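PDB 6HVG: alternansucrase from Leuconostoc mesenteroides, which belongs to glycoside hydrolase family 70, combining a permuted TIM-barrel catalytic domain with cell-wall-binding-type repeats, and holds a bound calcium ion. Local coordinates for residues L527-G532 with N772-F777; F576-D581 with M1099-S1104; N1108-T1113 with I1153-P1158. All coordinates share one frame; numbering follows the deposited sequence.

Overall arrangement
All three contacts lie in the glycoside hydrolase family 70 region and form a row running from its surface towards the barrel. The segments of contacts 1 and 2 alternate along the sequence, their centres about 9 Å apart; Gln531 probably hydrogen-bonds both Ala579 and Met1099, joining them. Contact 3 follows later in the chain, its centre about 12 Å from contact 2 and about 20 Å from contact 1; Asp1103 of contact 2 probably hydrogen-bonds its Asn1108. Contact 1 involves helix 528-531, contact 2 strand 580-582 of a six-stranded antiparallel sheet and helix 1102-1105, contact 3 barrel strand 1151-1156. Contact 2 holds the calcium ligand Asp581; side chains of contacts 1 and 3 come within about 11 and 10 Å of the ion.

Contact 1 (L527-G532 with N772-F777); sequences LQWLQG and NMQDTF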
ATOM      1  N   LEU A 527       1.077  -1.959  -4.695  1.00 48.45           N
ATOM      2  CA  LEU A 527      -0.332  -1.876  -4.317  1.00 47.67           C
ATOM      3  C   LEU A 527      -0.757  -2.977  -3.365  1.00 48.55           C
ATOM      4  O   LEU A 527      -1.837  -2.917  -2.765  1.00 53.95           O
ATOM      5  CB  LEU A 527      -1.206  -1.918  -5.542  1.00 49.46           C
ATOM      6  CG  LEU A 527      -1.036  -0.769  -6.546  1.00 50.08           C
ATOM      7  CD1 LEU A 527      -2.042  -0.994  -7.667  1.00 51.56           C
ATOM      8  CD2 LEU A 527      -1.233   0.600  -5.925  1.00 46.06           C
ATOM      9  N   GLN A 528       0.108  -3.969  -3.185  1.00 50.23           N
ATOM     10  CA  GLN A 528      -0.107  -4.983  -2.172  1.00 50.65           C
ATOM     11  C   GLN A 528      -0.155  -4.361  -0.792  1.00 50.61           C
ATOM     12  O   GLN A 528      -0.745  -4.918   0.137  1.00 53.50           O
ATOM     13  CB  GLN A 528       0.977  -6.038  -2.236  1.00 50.06           C
ATOM     14  CG  GLN A 528       0.962  -6.848  -3.520  1.00 51.10           C
ATOM     15  CD  GLN A 528       1.999  -7.932  -3.543  1.00 50.51           C
ATOM     16  OE1 GLN A 528       1.694  -9.088  -3.722  1.00 57.52           O
ATOM     17  NE2 GLN A 528       3.220  -7.566  -3.315  1.00 54.21           N
ATOM     18  N   TRP A 529       0.449  -3.191  -0.671  1.00 51.39           N
ATOM     19  CA  TRP A 529       0.428  -2.409   0.555  1.00 55.54           C
ATOM     20  C   TRP A 529      -0.971  -2.231   1.142  1.00 51.97           C
ATOM     21  O   TRP A 529      -1.111  -2.128   2.356  1.00 47.50           O
ATOM     22  CB  TRP A 529       1.044  -1.029   0.278  1.00 61.01           C
ATOM     23  CG  TRP A 529       0.990  -0.075   1.402  1.00 64.54           C
ATOM     24  CD1 TRP A 529       0.101   0.954   1.571  1.00 66.10           C
ATOM     25  CD2 TRP A 529       1.878  -0.028   2.517  1.00 68.49           C
ATOM     26  NE1 TRP A 529       0.377   1.634   2.744  1.00 65.85           N
ATOM     27  CE2 TRP A 529       1.464   1.052   3.343  1.00 69.34           C
ATOM     28  CE3 TRP A 529       2.969  -0.802   2.910  1.00 71.13           C
ATOM     29  CZ2 TRP A 529       2.114   1.374   4.542  1.00 73.38           C
ATOM     30  CZ3 TRP A 529       3.614  -0.486   4.109  1.00 78.48           C
ATOM     31  CH2 TRP A 529       3.182   0.592   4.911  1.00 75.57           C
ATOM     32  N   LEU A 530      -1.994  -2.201   0.284  1.00 49.17           N
ATOM     33  CA  LEU A 530      -3.337  -1.874   0.731  1.00 47.95           C
ATOM     34  C   LEU A 530      -3.979  -3.005   1.515  1.00 46.65           C
ATOM     35  O   LEU A 530      -4.506  -2.777   2.600  1.00 41.81           O
ATOM     36  CB  LEU A 530      -4.216  -1.495  -0.453  1.00 50.98           C
ATOM     37  CG  LEU A 530      -3.758  -0.352  -1.360  1.00 50.80           C
ATOM     38  CD1 LEU A 530      -4.846  -0.078  -2.382  1.00 53.58           C
ATOM     39  CD2 LEU A 530      -3.486   0.912  -0.571  1.00 51.99           C
ATOM     40  N   GLN A 531      -3.925  -4.221   0.967  1.00 48.56           N
ATOM     41  CA  GLN A 531      -4.598  -5.370   1.574  1.00 45.68           C
ATOM     42  C   GLN A 531      -3.774  -6.642   1.815  1.00 46.18           C
ATOM     43  O   GLN A 531      -4.310  -7.640   2.312  1.00 49.29           O
ATOM     44  CB  GLN A 531      -5.822  -5.698   0.734  1.00 44.76           C
ATOM     45  CG  GLN A 531      -6.986  -4.774   1.009  1.00 41.73           C
ATOM     46  CD  GLN A 531      -8.196  -5.165   0.228  1.00 39.48           C
ATOM     47  OE1 GLN A 531      -8.116  -5.375  -0.966  1.00 38.61           O
ATOM     48  NE2 GLN A 531      -9.327  -5.269   0.899  1.00 39.84           N
ATOM     49  N   GLY A 532      -2.495  -6.621   1.474  1.00 43.93           N
ATOM     50  CA  GLY A 532      -1.620  -7.711   1.829  1.00 44.57           C
ATOM     51  C   GLY A 532      -1.293  -8.731   0.753  1.00 45.74           C
ATOM     52  O   GLY A 532      -0.492  -9.622   1.000  1.00 43.66           O
ATOM     53  N   ASN A 772      -0.578   1.379  12.436  1.00 81.57           N
ATOM     54  CA  ASN A 772      -0.239   1.239  11.011  1.00 80.84           C
ATOM     55  C   ASN A 772      -1.244   1.937  10.106  1.00 78.06           C
ATOM     56  O   ASN A 772      -2.416   2.058  10.451  1.00 82.66           O
ATOM     57  CB  ASN A 772      -0.226  -0.241  10.614  1.00 80.07           C
ATOM     58  CG  ASN A 772       0.973  -0.986  11.145  1.00 78.43           C
ATOM     59  OD1 ASN A 772       1.627  -0.545  12.077  1.00 76.97           O
ATOM     60  ND2 ASN A 772       1.265  -2.125  10.547  1.00 83.29           N
ATOM     61  N   MET A 773      -0.803   2.324   8.915  1.00 73.91           N
ATOM     62  CA  MET A 773      -1.681   2.981   7.934  1.00 72.64           C
ATOM     63  C   MET A 773      -2.828   2.068   7.489  1.00 69.35           C
ATOM     64  O   MET A 773      -3.947   2.548   7.201  1.00 66.94           O
ATOM     65  CB  MET A 773      -0.868   3.454   6.724  1.00 75.35           C
ATOM     66  CG  MET A 773       0.229   4.451   7.088  1.00 82.48           C
ATOM     67  SD  MET A 773      -0.287   6.180   7.065  1.00 89.31           S
ATOM     68  CE  MET A 773      -0.147   6.530   5.312  1.00 92.98           C
ATOM     69  N   GLN A 774      -2.577   0.757   7.458  1.00 65.20           N
ATOM     70  CA  GLN A 774      -3.623  -0.220   7.065  1.00 61.67           C
ATOM     71  C   GLN A 774      -4.491  -0.671   8.226  1.00 60.64           C
ATOM     72  O   GLN A 774      -5.446  -1.421   8.031  1.00 54.30           O
ATOM     73  CB  GLN A 774      -3.012  -1.461   6.437  1.00 62.56           C
ATOM     74  CG  GLN A 774      -1.936  -1.198   5.407  1.00 62.85           C
ATOM     75  CD  GLN A 774      -0.545  -1.279   5.984  1.00 61.06           C
ATOM     76  OE1 GLN A 774      -0.316  -0.923   7.134  1.00 58.44           O
ATOM     77  NE2 GLN A 774       0.394  -1.735   5.177  1.00 58.88           N
ATOM     78  N   ASP A 775      -4.132  -0.231   9.432  1.00 63.35           N
ATOM     79  CA  ASP A 775      -4.891  -0.517  10.639  1.00 67.60           C
ATOM     80  C   ASP A 775      -6.362  -0.062  10.495  1.00 65.44           C
ATOM     81  O   ASP A 775      -6.637   0.953   9.867  1.00 68.71           O
ATOM     82  CB  ASP A 775      -4.222   0.215  11.808  1.00 74.88           C
ATOM     83  CG  ASP A 775      -3.971  -0.659  13.012  1.00 82.16           C
ATOM     84  OD1 ASP A 775      -4.222  -1.887  12.939  1.00 83.58           O
ATOM     85  OD2 ASP A 775      -3.490  -0.095  14.032  1.00 83.97           O
ATOM     86  N   THR A 776      -7.285  -0.818  11.080  1.00 62.94           N
ATOM     87  CA  THR A 776      -8.687  -0.452  11.102  1.00 60.35           C
ATOM     88  C   THR A 776      -8.944   0.572  12.204  1.00 65.91           C
ATOM     89  O   THR A 776      -8.574   0.342  13.356  1.00 71.54           O
ATOM     90  CB  THR A 776      -9.563  -1.680  11.378  1.00 59.35           C
ATOM     91  OG1 THR A 776      -9.425  -2.578  10.294  1.00 57.70           O
ATOM     92  CG2 THR A 776     -11.056  -1.340  11.442  1.00 66.28           C
ATOM     93  N   PHE A 777      -9.612   1.678  11.865  1.00 64.06           N
ATOM     94  CA  PHE A 777      -9.943   2.680  12.863  1.00 66.61           C
ATOM     95  C   PHE A 777     -11.442   2.929  12.875  1.00 67.73           C
ATOM     96  O   PHE A 777     -12.101   2.864  11.846  1.00 65.72           O
ATOM     97  CB  PHE A 777      -9.140   3.996  12.708  1.00 66.78           C
ATOM     98  CG  PHE A 777      -9.228   4.624  11.367  1.00 64.24           C
ATOM     99  CD1 PHE A 777     -10.283   5.462  11.058  1.00 62.83           C
ATOM    100  CD2 PHE A 777      -8.235   4.410  10.437  1.00 62.13           C
ATOM    101  CE1 PHE A 777     -10.381   6.052   9.827  1.00 63.28           C
ATOM    102  CE2 PHE A 777      -8.301   5.016   9.204  1.00 62.42           C
ATOM    103  CZ  PHE A 777      -9.380   5.839   8.894  1.00 65.20           C
TER
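Trp529 and Gln774 join the short helix 528-531 to a type I beta turn, Asn772 to Asp775, on the surface of the glycoside hydrolase family 70 region. Met773 and Gln774 occupy the two central positions of that turn, from which both side chains set out towards the helix.

The polar part is a single hydrogen bond. Gln774 NE2 donates to Trp529 O over 3.2 Å, with an N-H...O angle of 156°. The donor lies in the carbonyl plane, and the acceptor is close to the plane of the Gln774 amide, so both flat groups are well turned for the bond. A glutamine suits this place because its chain is long enough to reach the helix backbone and can bend on the way: chi2 is 96°, well away from extended, and this swings the amide back across the indole.

Trp529 also makes the apolar contact, now with Met773. CB of Met773 packs obliquely against Trp529 CZ2 at 4.2 Å, and its thioether chain continues onto helix 757-766. The neighbouring Leu530 turns its side chain away from the turn, to Leu578.

The amide also lies over one face of the indole. Its plane is inclined 33° to the ring, and Gln774 NE2 stands 3.3 Å above the plane of the Trp529 ring, over its centre.

Contact 2 (F576-D581 with M1099-S1104); sequences FLLAND and MSFLDS. With CA (calcium ion), chain C.
Leu578 lays its two methyl groups on one face of the Phe1101 ring, which is the main apolar contact here. CD2 is the methyl over the middle: it stands 3.6 Å from the centroid of the Phe1101 ring, a CH-pi contact. CD1 lies further out and reaches Phe1101 CE2 at 3.6 Å. A leucine suits the position because its forked end covers a ring broadly. Its CG stands opposite the carbonyl carbon and beside the backbone N (chi1 -73°), which goes with the methyls lying over the ring.

Phe1101 is set for this by its first torsion. With CG trans to the backbone N (chi1 -167°), the ring projects from the residue just before helix 1102-1105 and crosses the leucine at about a right angle. Leu1102 CD2 covers the opposite face, nearer the rim, so the phenyl is held between two leucines. Asp1103 OD2 lies in the ring plane at the edge, while OD1 of that carboxylate is bonded to Asn1108 ND2.

Two residues after Leu578 the chain enters strand 580-582, whose second residue is Asp581. Its OD1 binds the calcium ion, and OD2 accepts a hydrogen bond from Asn1249 ND2, which would limit rotation of the carboxylate. The main-chain oxygens of Glu575 and Asn625, Asp1159 OD1 and a water are further ligands of this calcium site, at the six-stranded antiparallel sheet containing strands 580-582 and 1160-1161.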
ATOM      1  N   PHE A 576      -4.510  -5.375 -10.394  1.00 40.16           N
ATOM      2  CA  PHE A 576      -5.060  -5.642  -9.067  1.00 41.90           C
ATOM      3  C   PHE A 576      -4.810  -4.489  -8.150  1.00 42.12           C
ATOM      4  O   PHE A 576      -3.689  -4.028  -8.045  1.00 41.84           O
ATOM      5  CB  PHE A 576      -4.444  -6.907  -8.489  1.00 42.14           C
ATOM      6  CG  PHE A 576      -4.760  -8.128  -9.283  1.00 38.94           C
ATOM      7  CD1 PHE A 576      -5.912  -8.832  -9.054  1.00 39.64           C
ATOM      8  CD2 PHE A 576      -3.934  -8.516 -10.299  1.00 38.38           C
ATOM      9  CE1 PHE A 576      -6.227  -9.944  -9.813  1.00 40.54           C
ATOM     10  CE2 PHE A 576      -4.223  -9.620 -11.054  1.00 39.42           C
ATOM     11  CZ  PHE A 576      -5.377 -10.338 -10.815  1.00 40.74           C
ATOM     12  N   LEU A 577      -5.880  -4.025  -7.516  1.00 43.36           N
ATOM     13  CA  LEU A 577      -5.839  -2.854  -6.683  1.00 42.66           C
ATOM     14  C   LEU A 577      -6.471  -3.187  -5.361  1.00 42.51           C
ATOM     15  O   LEU A 577      -5.782  -3.247  -4.340  1.00 46.79           O
ATOM     16  CB  LEU A 577      -6.565  -1.689  -7.394  1.00 43.73           C
ATOM     17  CG  LEU A 577      -6.778  -0.368  -6.637  1.00 43.84           C
ATOM     18  CD1 LEU A 577      -5.459   0.253  -6.207  1.00 43.94           C
ATOM     19  CD2 LEU A 577      -7.533   0.571  -7.556  1.00 42.45           C
ATOM     20  N   LEU A 578      -7.784  -3.406  -5.359  1.00 43.12           N
ATOM     21  CA  LEU A 578      -8.519  -3.665  -4.112  1.00 42.56           C
ATOM     22  C   LEU A 578      -9.606  -4.664  -4.348  1.00 40.22           C
ATOM     23  O   LEU A 578     -10.181  -4.739  -5.440  1.00 40.21           O
ATOM     24  CB  LEU A 578      -9.147  -2.376  -3.555  1.00 46.26           C
ATOM     25  CG  LEU A 578      -8.195  -1.354  -2.912  1.00 49.56           C
ATOM     26  CD1 LEU A 578      -8.768   0.056  -2.924  1.00 51.34           C
ATOM     27  CD2 LEU A 578      -7.887  -1.727  -1.473  1.00 51.64           C
ATOM     28  N   ALA A 579      -9.908  -5.413  -3.299  1.00 39.50           N
ATOM     29  CA  ALA A 579     -11.080  -6.277  -3.219  1.00 38.98           C
ATOM     30  C   ALA A 579     -11.159  -7.268  -4.364  1.00 42.43           C
ATOM     31  O   ALA A 579     -10.140  -7.895  -4.713  1.00 44.44           O
ATOM     32  CB  ALA A 579     -12.364  -5.460  -3.096  1.00 38.40           C
ATOM     33  N   ASN A 580     -12.359  -7.472  -4.911  1.00 42.86           N
ATOM     34  CA  ASN A 580     -12.536  -8.391  -6.009  1.00 44.13           C
ATOM     35  C   ASN A 580     -12.360  -7.654  -7.295  1.00 43.97           C
ATOM     36  O   ASN A 580     -13.160  -6.798  -7.613  1.00 49.54           O
ATOM     37  CB  ASN A 580     -13.927  -8.988  -5.987  1.00 46.74           C
ATOM     38  CG  ASN A 580     -14.150  -9.889  -4.803  1.00 47.14           C
ATOM     39  OD1 ASN A 580     -13.739 -11.061  -4.805  1.00 56.08           O
ATOM     40  ND2 ASN A 580     -14.790  -9.366  -3.800  1.00 47.13           N
ATOM     41  N   ASP A 581     -11.316  -7.976  -8.045  1.00 43.66           N
ATOM     42  CA  ASP A 581     -11.008  -7.245  -9.270  1.00 44.10           C
ATOM     43  C   ASP A 581     -11.885  -7.781 -10.412  1.00 44.80           C
ATOM     44  O   ASP A 581     -11.833  -8.946 -10.747  1.00 48.77           O
ATOM     45  CB  ASP A 581      -9.515  -7.357  -9.589  1.00 41.33           C
ATOM     46  CG  ASP A 581      -9.114  -6.568 -10.759  1.00 40.34           C
ATOM     47  OD1 ASP A 581      -8.916  -5.340 -10.641  1.00 38.72           O
ATOM     48  OD2 ASP A 581      -8.935  -7.199 -11.826  1.00 48.59           O
ATOM     49  N   MET A1099      -7.751  -8.312   4.817  1.00 61.95           N
ATOM     50  CA  MET A1099      -7.721  -6.973   5.383  1.00 59.05           C
ATOM     51  C   MET A1099      -8.891  -6.148   4.856  1.00 60.80           C
ATOM     52  O   MET A1099      -9.148  -6.106   3.660  1.00 57.11           O
ATOM     53  CB  MET A1099      -6.411  -6.287   5.046  1.00 58.03           C
ATOM     54  CG  MET A1099      -5.191  -7.030   5.553  1.00 60.22           C
ATOM     55  SD  MET A1099      -3.682  -6.097   5.295  1.00 66.41           S
ATOM     56  CE  MET A1099      -3.886  -4.785   6.493  1.00 63.81           C
ATOM     57  N   SER A1100      -9.616  -5.516   5.771  1.00 63.32           N
ATOM     58  CA  SER A1100     -10.621  -4.526   5.423  1.00 62.19           C
ATOM     59  C   SER A1100      -9.878  -3.268   4.978  1.00 61.58           C
ATOM     60  O   SER A1100      -8.759  -2.997   5.453  1.00 65.50           O
ATOM     61  CB  SER A1100     -11.491  -4.243   6.642  1.00 66.68           C
ATOM     62  OG  SER A1100     -12.650  -3.504   6.279  1.00 79.51           O
ATOM     63  N   PHE A1101     -10.470  -2.506   4.060  1.00 56.94           N
ATOM     64  CA  PHE A1101      -9.865  -1.233   3.623  1.00 53.83           C
ATOM     65  C   PHE A1101     -10.659  -0.027   4.154  1.00 53.25           C
ATOM     66  O   PHE A1101     -11.845  -0.155   4.426  1.00 55.41           O
ATOM     67  CB  PHE A1101      -9.789  -1.216   2.110  1.00 50.55           C
ATOM     68  CG  PHE A1101      -8.926  -0.131   1.557  1.00 52.05           C
ATOM     69  CD1 PHE A1101      -7.582  -0.074   1.857  1.00 53.72           C
ATOM     70  CD2 PHE A1101      -9.469   0.836   0.705  1.00 50.79           C
ATOM     71  CE1 PHE A1101      -6.800   0.948   1.342  1.00 56.77           C
ATOM     72  CE2 PHE A1101      -8.705   1.851   0.184  1.00 49.47           C
ATOM     73  CZ  PHE A1101      -7.364   1.908   0.500  1.00 54.30           C
ATOM     74  N   LEU A1102     -10.015   1.136   4.285  1.00 52.59           N
ATOM     75  CA  LEU A1102     -10.678   2.316   4.858  1.00 53.19           C
ATOM     76  C   LEU A1102     -11.896   2.830   4.063  1.00 50.20           C
ATOM     77  O   LEU A1102     -12.851   3.333   4.653  1.00 47.99           O
ATOM     78  CB  LEU A1102      -9.686   3.439   5.158  1.00 56.02           C
ATOM     79  CG  LEU A1102      -9.144   4.428   4.115  1.00 61.06           C
ATOM     80  CD1 LEU A1102      -8.474   5.545   4.863  1.00 63.13           C
ATOM     81  CD2 LEU A1102      -8.131   3.785   3.194  1.00 66.01           C
ATOM     82  N   ASP A1103     -11.877   2.662   2.741  1.00 46.17           N
ATOM     83  CA  ASP A1103     -13.049   2.945   1.906  1.00 45.11           C
ATOM     84  C   ASP A1103     -14.289   2.237   2.423  1.00 45.93           C
ATOM     85  O   ASP A1103     -15.380   2.793   2.379  1.00 46.70           O
ATOM     86  CB  ASP A1103     -12.828   2.510   0.459  1.00 43.71           C
ATOM     87  CG  ASP A1103     -11.898   3.426  -0.297  1.00 41.83           C
ATOM     88  OD1 ASP A1103     -11.384   4.374   0.327  1.00 39.89           O
ATOM     89  OD2 ASP A1103     -11.677   3.158  -1.527  1.00 43.27           O
ATOM     90  N   SER A1104     -14.116   1.007   2.893  1.00 47.15           N
ATOM     91  CA  SER A1104     -15.234   0.183   3.293  1.00 50.07           C
ATOM     92  C   SER A1104     -15.741   0.614   4.647  1.00 51.76           C
ATOM     93  O   SER A1104     -16.936   0.877   4.811  1.00 54.63           O
ATOM     94  CB  SER A1104     -14.862  -1.297   3.305  1.00 49.73           C
ATOM     95  OG  SER A1104     -16.025  -2.106   3.366  1.00 55.44           O
TER
HETATM   96 CA    CA C2000      -8.420  -4.323 -12.160  1.00 47.20          CA
HETATM   97  O   HOH W   1     -10.678  -4.337 -12.882  1.00 40.78           O

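Contact 3 (N1108-T1113 with I1153-P1158); sequences NGYAFT and IADWVP
Tyr1110 and Phe1112 reach from a loop to the C-terminal end of strand 1151-1156, one of the eight parallel strands of the TIM barrel. In such barrels the loops beyond the strand ends frame the active-site side, and this buried contact lies among them.

The polar link runs between side chains. Tyr1110 OH meets Asp1155 OD2 at 2.5 Å, a weak hydrogen bond, with the phenol ring and the carboxylate planes 83° apart, nearly perpendicular. The other oxygen of Asp1155, OD1, forms a salt bridge with Arg619 of the adjoining barrel strand, so the carboxylate is shared between a loop and a neighbouring strand. A tyrosine fits here because its long ring carries the hydroxyl across to the strand, while the ring itself meets that of His752, their planes about 10° apart.

Apolar packing centres on Val1157, just past the strand end. Its two methyls serve different rings: CG2 approaches Tyr1110 CD1 at 4.2 Å, and CG1 lies 3.7 Å from Phe1112 CE2, so one branched residue touches both rings. Phe1112 has its CG between the backbone N and the carbonyl carbon (chi1 44°), which directs the ring towards Val1157, with Phe1112 CZ at the ring edge meeting Val1157 O.

An Asx turn shapes the start of the loop. Gly1109 lies at its middle with a positive phi, a conformation that glycine adopts readily, and Asn1108 OD1 accepts from Tyr1110 N at 2.8 Å.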
ATOM      1  N   ASN A1108     -17.317   5.595   2.446  1.00 47.96           N
ATOM      2  CA  ASN A1108     -17.172   6.718   1.538  1.00 47.30           C
ATOM      3  C   ASN A1108     -17.763   6.488   0.163  1.00 45.92           C
ATOM      4  O   ASN A1108     -17.865   7.430  -0.645  1.00 43.77           O
ATOM      5  CB  ASN A1108     -15.717   7.179   1.442  1.00 47.09           C
ATOM      6  CG  ASN A1108     -14.819   6.149   0.828  1.00 49.43           C
ATOM      7  OD1 ASN A1108     -15.260   5.329   0.035  1.00 51.09           O
ATOM      8  ND2 ASN A1108     -13.540   6.215   1.155  1.00 50.82           N
ATOM      9  N   GLY A1109     -18.140   5.241  -0.114  1.00 46.03           N
ATOM     10  CA  GLY A1109     -18.821   4.912  -1.377  1.00 45.14           C
ATOM     11  C   GLY A1109     -17.948   4.271  -2.428  1.00 42.94           C
ATOM     12  O   GLY A1109     -18.468   3.719  -3.389  1.00 39.36           O
ATOM     13  N   TYR A1110     -16.624   4.350  -2.253  1.00 44.12           N
ATOM     14  CA  TYR A1110     -15.695   3.658  -3.150  1.00 45.55           C
ATOM     15  C   TYR A1110     -15.680   2.150  -2.961  1.00 46.65           C
ATOM     16  O   TYR A1110     -15.259   1.437  -3.863  1.00 48.38           O
ATOM     17  CB  TYR A1110     -14.275   4.212  -3.031  1.00 46.43           C
ATOM     18  CG  TYR A1110     -14.113   5.512  -3.768  1.00 47.48           C
ATOM     19  CD1 TYR A1110     -14.124   5.548  -5.161  1.00 48.32           C
ATOM     20  CD2 TYR A1110     -14.007   6.709  -3.089  1.00 47.68           C
ATOM     21  CE1 TYR A1110     -14.002   6.740  -5.851  1.00 47.84           C
ATOM     22  CE2 TYR A1110     -13.885   7.901  -3.773  1.00 48.24           C
ATOM     23  CZ  TYR A1110     -13.881   7.914  -5.144  1.00 48.29           C
ATOM     24  OH  TYR A1110     -13.771   9.118  -5.796  1.00 53.25           O
ATOM     25  N   ALA A1111     -16.149   1.667  -1.807  1.00 47.21           N
ATOM     26  CA  ALA A1111     -16.250   0.230  -1.548  1.00 46.19           C
ATOM     27  C   ALA A1111     -17.715  -0.127  -1.387  1.00 45.65           C
ATOM     28  O   ALA A1111     -18.348   0.284  -0.436  1.00 46.69           O
ATOM     29  CB  ALA A1111     -15.462  -0.143  -0.300  1.00 46.43           C
ATOM     30  N   PHE A1112     -18.231  -0.928  -2.306  1.00 43.56           N
ATOM     31  CA  PHE A1112     -19.639  -1.219  -2.346  1.00 44.66           C
ATOM     32  C   PHE A1112     -19.930  -2.669  -2.693  1.00 47.02           C
ATOM     33  O   PHE A1112     -19.151  -3.327  -3.352  1.00 44.94           O
ATOM     34  CB  PHE A1112     -20.329  -0.321  -3.380  1.00 46.15           C
ATOM     35  CG  PHE A1112     -19.586  -0.206  -4.681  1.00 43.47           C
ATOM     36  CD1 PHE A1112     -19.756  -1.160  -5.673  1.00 41.45           C
ATOM     37  CD2 PHE A1112     -18.733   0.866  -4.909  1.00 42.49           C
ATOM     38  CE1 PHE A1112     -19.065  -1.071  -6.857  1.00 40.79           C
ATOM     39  CE2 PHE A1112     -18.042   0.975  -6.100  1.00 42.19           C
ATOM     40  CZ  PHE A1112     -18.211  -0.001  -7.080  1.00 42.17           C
ATOM     41  N   THR A1113     -21.086  -3.143  -2.239  1.00 53.48           N
ATOM     42  CA  THR A1113     -21.604  -4.470  -2.567  1.00 59.54           C
ATOM     43  C   THR A1113     -22.522  -4.444  -3.792  1.00 56.91           C
ATOM     44  O   THR A1113     -22.455  -5.333  -4.626  1.00 59.01           O
ATOM     45  CB  THR A1113     -22.433  -5.021  -1.391  1.00 63.33           C
ATOM     46  OG1 THR A1113     -23.331  -3.990  -0.932  1.00 67.50           O
ATOM     47  CG2 THR A1113     -21.500  -5.474  -0.256  1.00 60.83           C
ATOM     48  N   ILE A1153     -21.394  15.274 -11.737  1.00 45.49           N
ATOM     49  CA  ILE A1153     -20.488  14.203 -12.170  1.00 46.30           C
ATOM     50  C   ILE A1153     -20.704  12.944 -11.350  1.00 43.75           C
ATOM     51  O   ILE A1153     -20.680  12.975 -10.120  1.00 47.00           O
ATOM     52  CB  ILE A1153     -19.008  14.635 -12.084  1.00 46.61           C
ATOM     53  CG1 ILE A1153     -18.659  15.554 -13.243  1.00 47.80           C
ATOM     54  CG2 ILE A1153     -18.091  13.446 -12.150  1.00 47.54           C
ATOM     55  CD1 ILE A1153     -17.399  16.350 -12.991  1.00 50.97           C
ATOM     56  N   ALA A1154     -20.895  11.840 -12.055  1.00 42.87           N
ATOM     57  CA  ALA A1154     -21.013  10.521 -11.447  1.00 44.38           C
ATOM     58  C   ALA A1154     -19.649   9.869 -11.362  1.00 43.02           C
ATOM     59  O   ALA A1154     -18.927   9.857 -12.339  1.00 41.60           O
ATOM     60  CB  ALA A1154     -21.931   9.652 -12.299  1.00 46.18           C
ATOM     61  N   ASP A1155     -19.298   9.316 -10.207  1.00 46.56           N
ATOM     62  CA  ASP A1155     -18.050   8.554 -10.076  1.00 46.63           C
ATOM     63  C   ASP A1155     -18.276   7.140 -10.614  1.00 45.45           C
ATOM     64  O   ASP A1155     -18.994   6.352 -10.021  1.00 46.10           O
ATOM     65  CB  ASP A1155     -17.565   8.506  -8.615  1.00 48.20           C
ATOM     66  CG  ASP A1155     -16.050   8.655  -8.492  1.00 51.30           C
ATOM     67  OD1 ASP A1155     -15.325   8.144  -9.347  1.00 54.75           O
ATOM     68  OD2 ASP A1155     -15.571   9.290  -7.543  1.00 57.65           O
ATOM     69  N   TRP A1156     -17.678   6.844 -11.760  1.00 43.82           N
ATOM     70  CA  TRP A1156     -17.794   5.528 -12.405  1.00 43.69           C
ATOM     71  C   TRP A1156     -16.633   4.643 -11.927  1.00 44.14           C
ATOM     72  O   TRP A1156     -15.451   4.923 -12.207  1.00 42.24           O
ATOM     73  CB  TRP A1156     -17.733   5.717 -13.918  1.00 42.97           C
ATOM     74  CG  TRP A1156     -18.202   4.602 -14.761  1.00 43.45           C
ATOM     75  CD1 TRP A1156     -19.321   3.856 -14.578  1.00 44.83           C
ATOM     76  CD2 TRP A1156     -17.601   4.135 -15.986  1.00 41.86           C
ATOM     77  NE1 TRP A1156     -19.453   2.938 -15.602  1.00 45.27           N
ATOM     78  CE2 TRP A1156     -18.411   3.097 -16.480  1.00 42.85           C
ATOM     79  CE3 TRP A1156     -16.472   4.503 -16.714  1.00 40.73           C
ATOM     80  CZ2 TRP A1156     -18.129   2.427 -17.672  1.00 42.85           C
ATOM     81  CZ3 TRP A1156     -16.189   3.825 -17.912  1.00 40.93           C
ATOM     82  CH2 TRP A1156     -17.011   2.803 -18.370  1.00 41.03           C
ATOM     83  N   VAL A1157     -16.981   3.578 -11.208  1.00 43.65           N
ATOM     84  CA  VAL A1157     -16.013   2.754 -10.482  1.00 41.77           C
ATOM     85  C   VAL A1157     -16.036   1.308 -10.958  1.00 37.33           C
ATOM     86  O   VAL A1157     -16.481   0.439 -10.255  1.00 40.77           O
ATOM     87  CB  VAL A1157     -16.287   2.835  -8.962  1.00 41.46           C
ATOM     88  CG1 VAL A1157     -15.236   2.065  -8.181  1.00 44.30           C
ATOM     89  CG2 VAL A1157     -16.290   4.287  -8.521  1.00 40.38           C
ATOM     90  N   PRO A1158     -15.522   1.045 -12.154  1.00 36.76           N
ATOM     91  CA  PRO A1158     -15.592  -0.292 -12.732  1.00 37.41           C
ATOM     92  C   PRO A1158     -14.547  -1.319 -12.272  1.00 38.49           C
ATOM     93  O   PRO A1158     -14.705  -2.502 -12.589  1.00 39.44           O
ATOM     94  CB  PRO A1158     -15.414  -0.010 -14.228  1.00 36.95           C
ATOM     95  CG  PRO A1158     -14.540   1.178 -14.268  1.00 36.37           C
ATOM     96  CD  PRO A1158     -14.974   2.018 -13.111  1.00 36.72           C
TER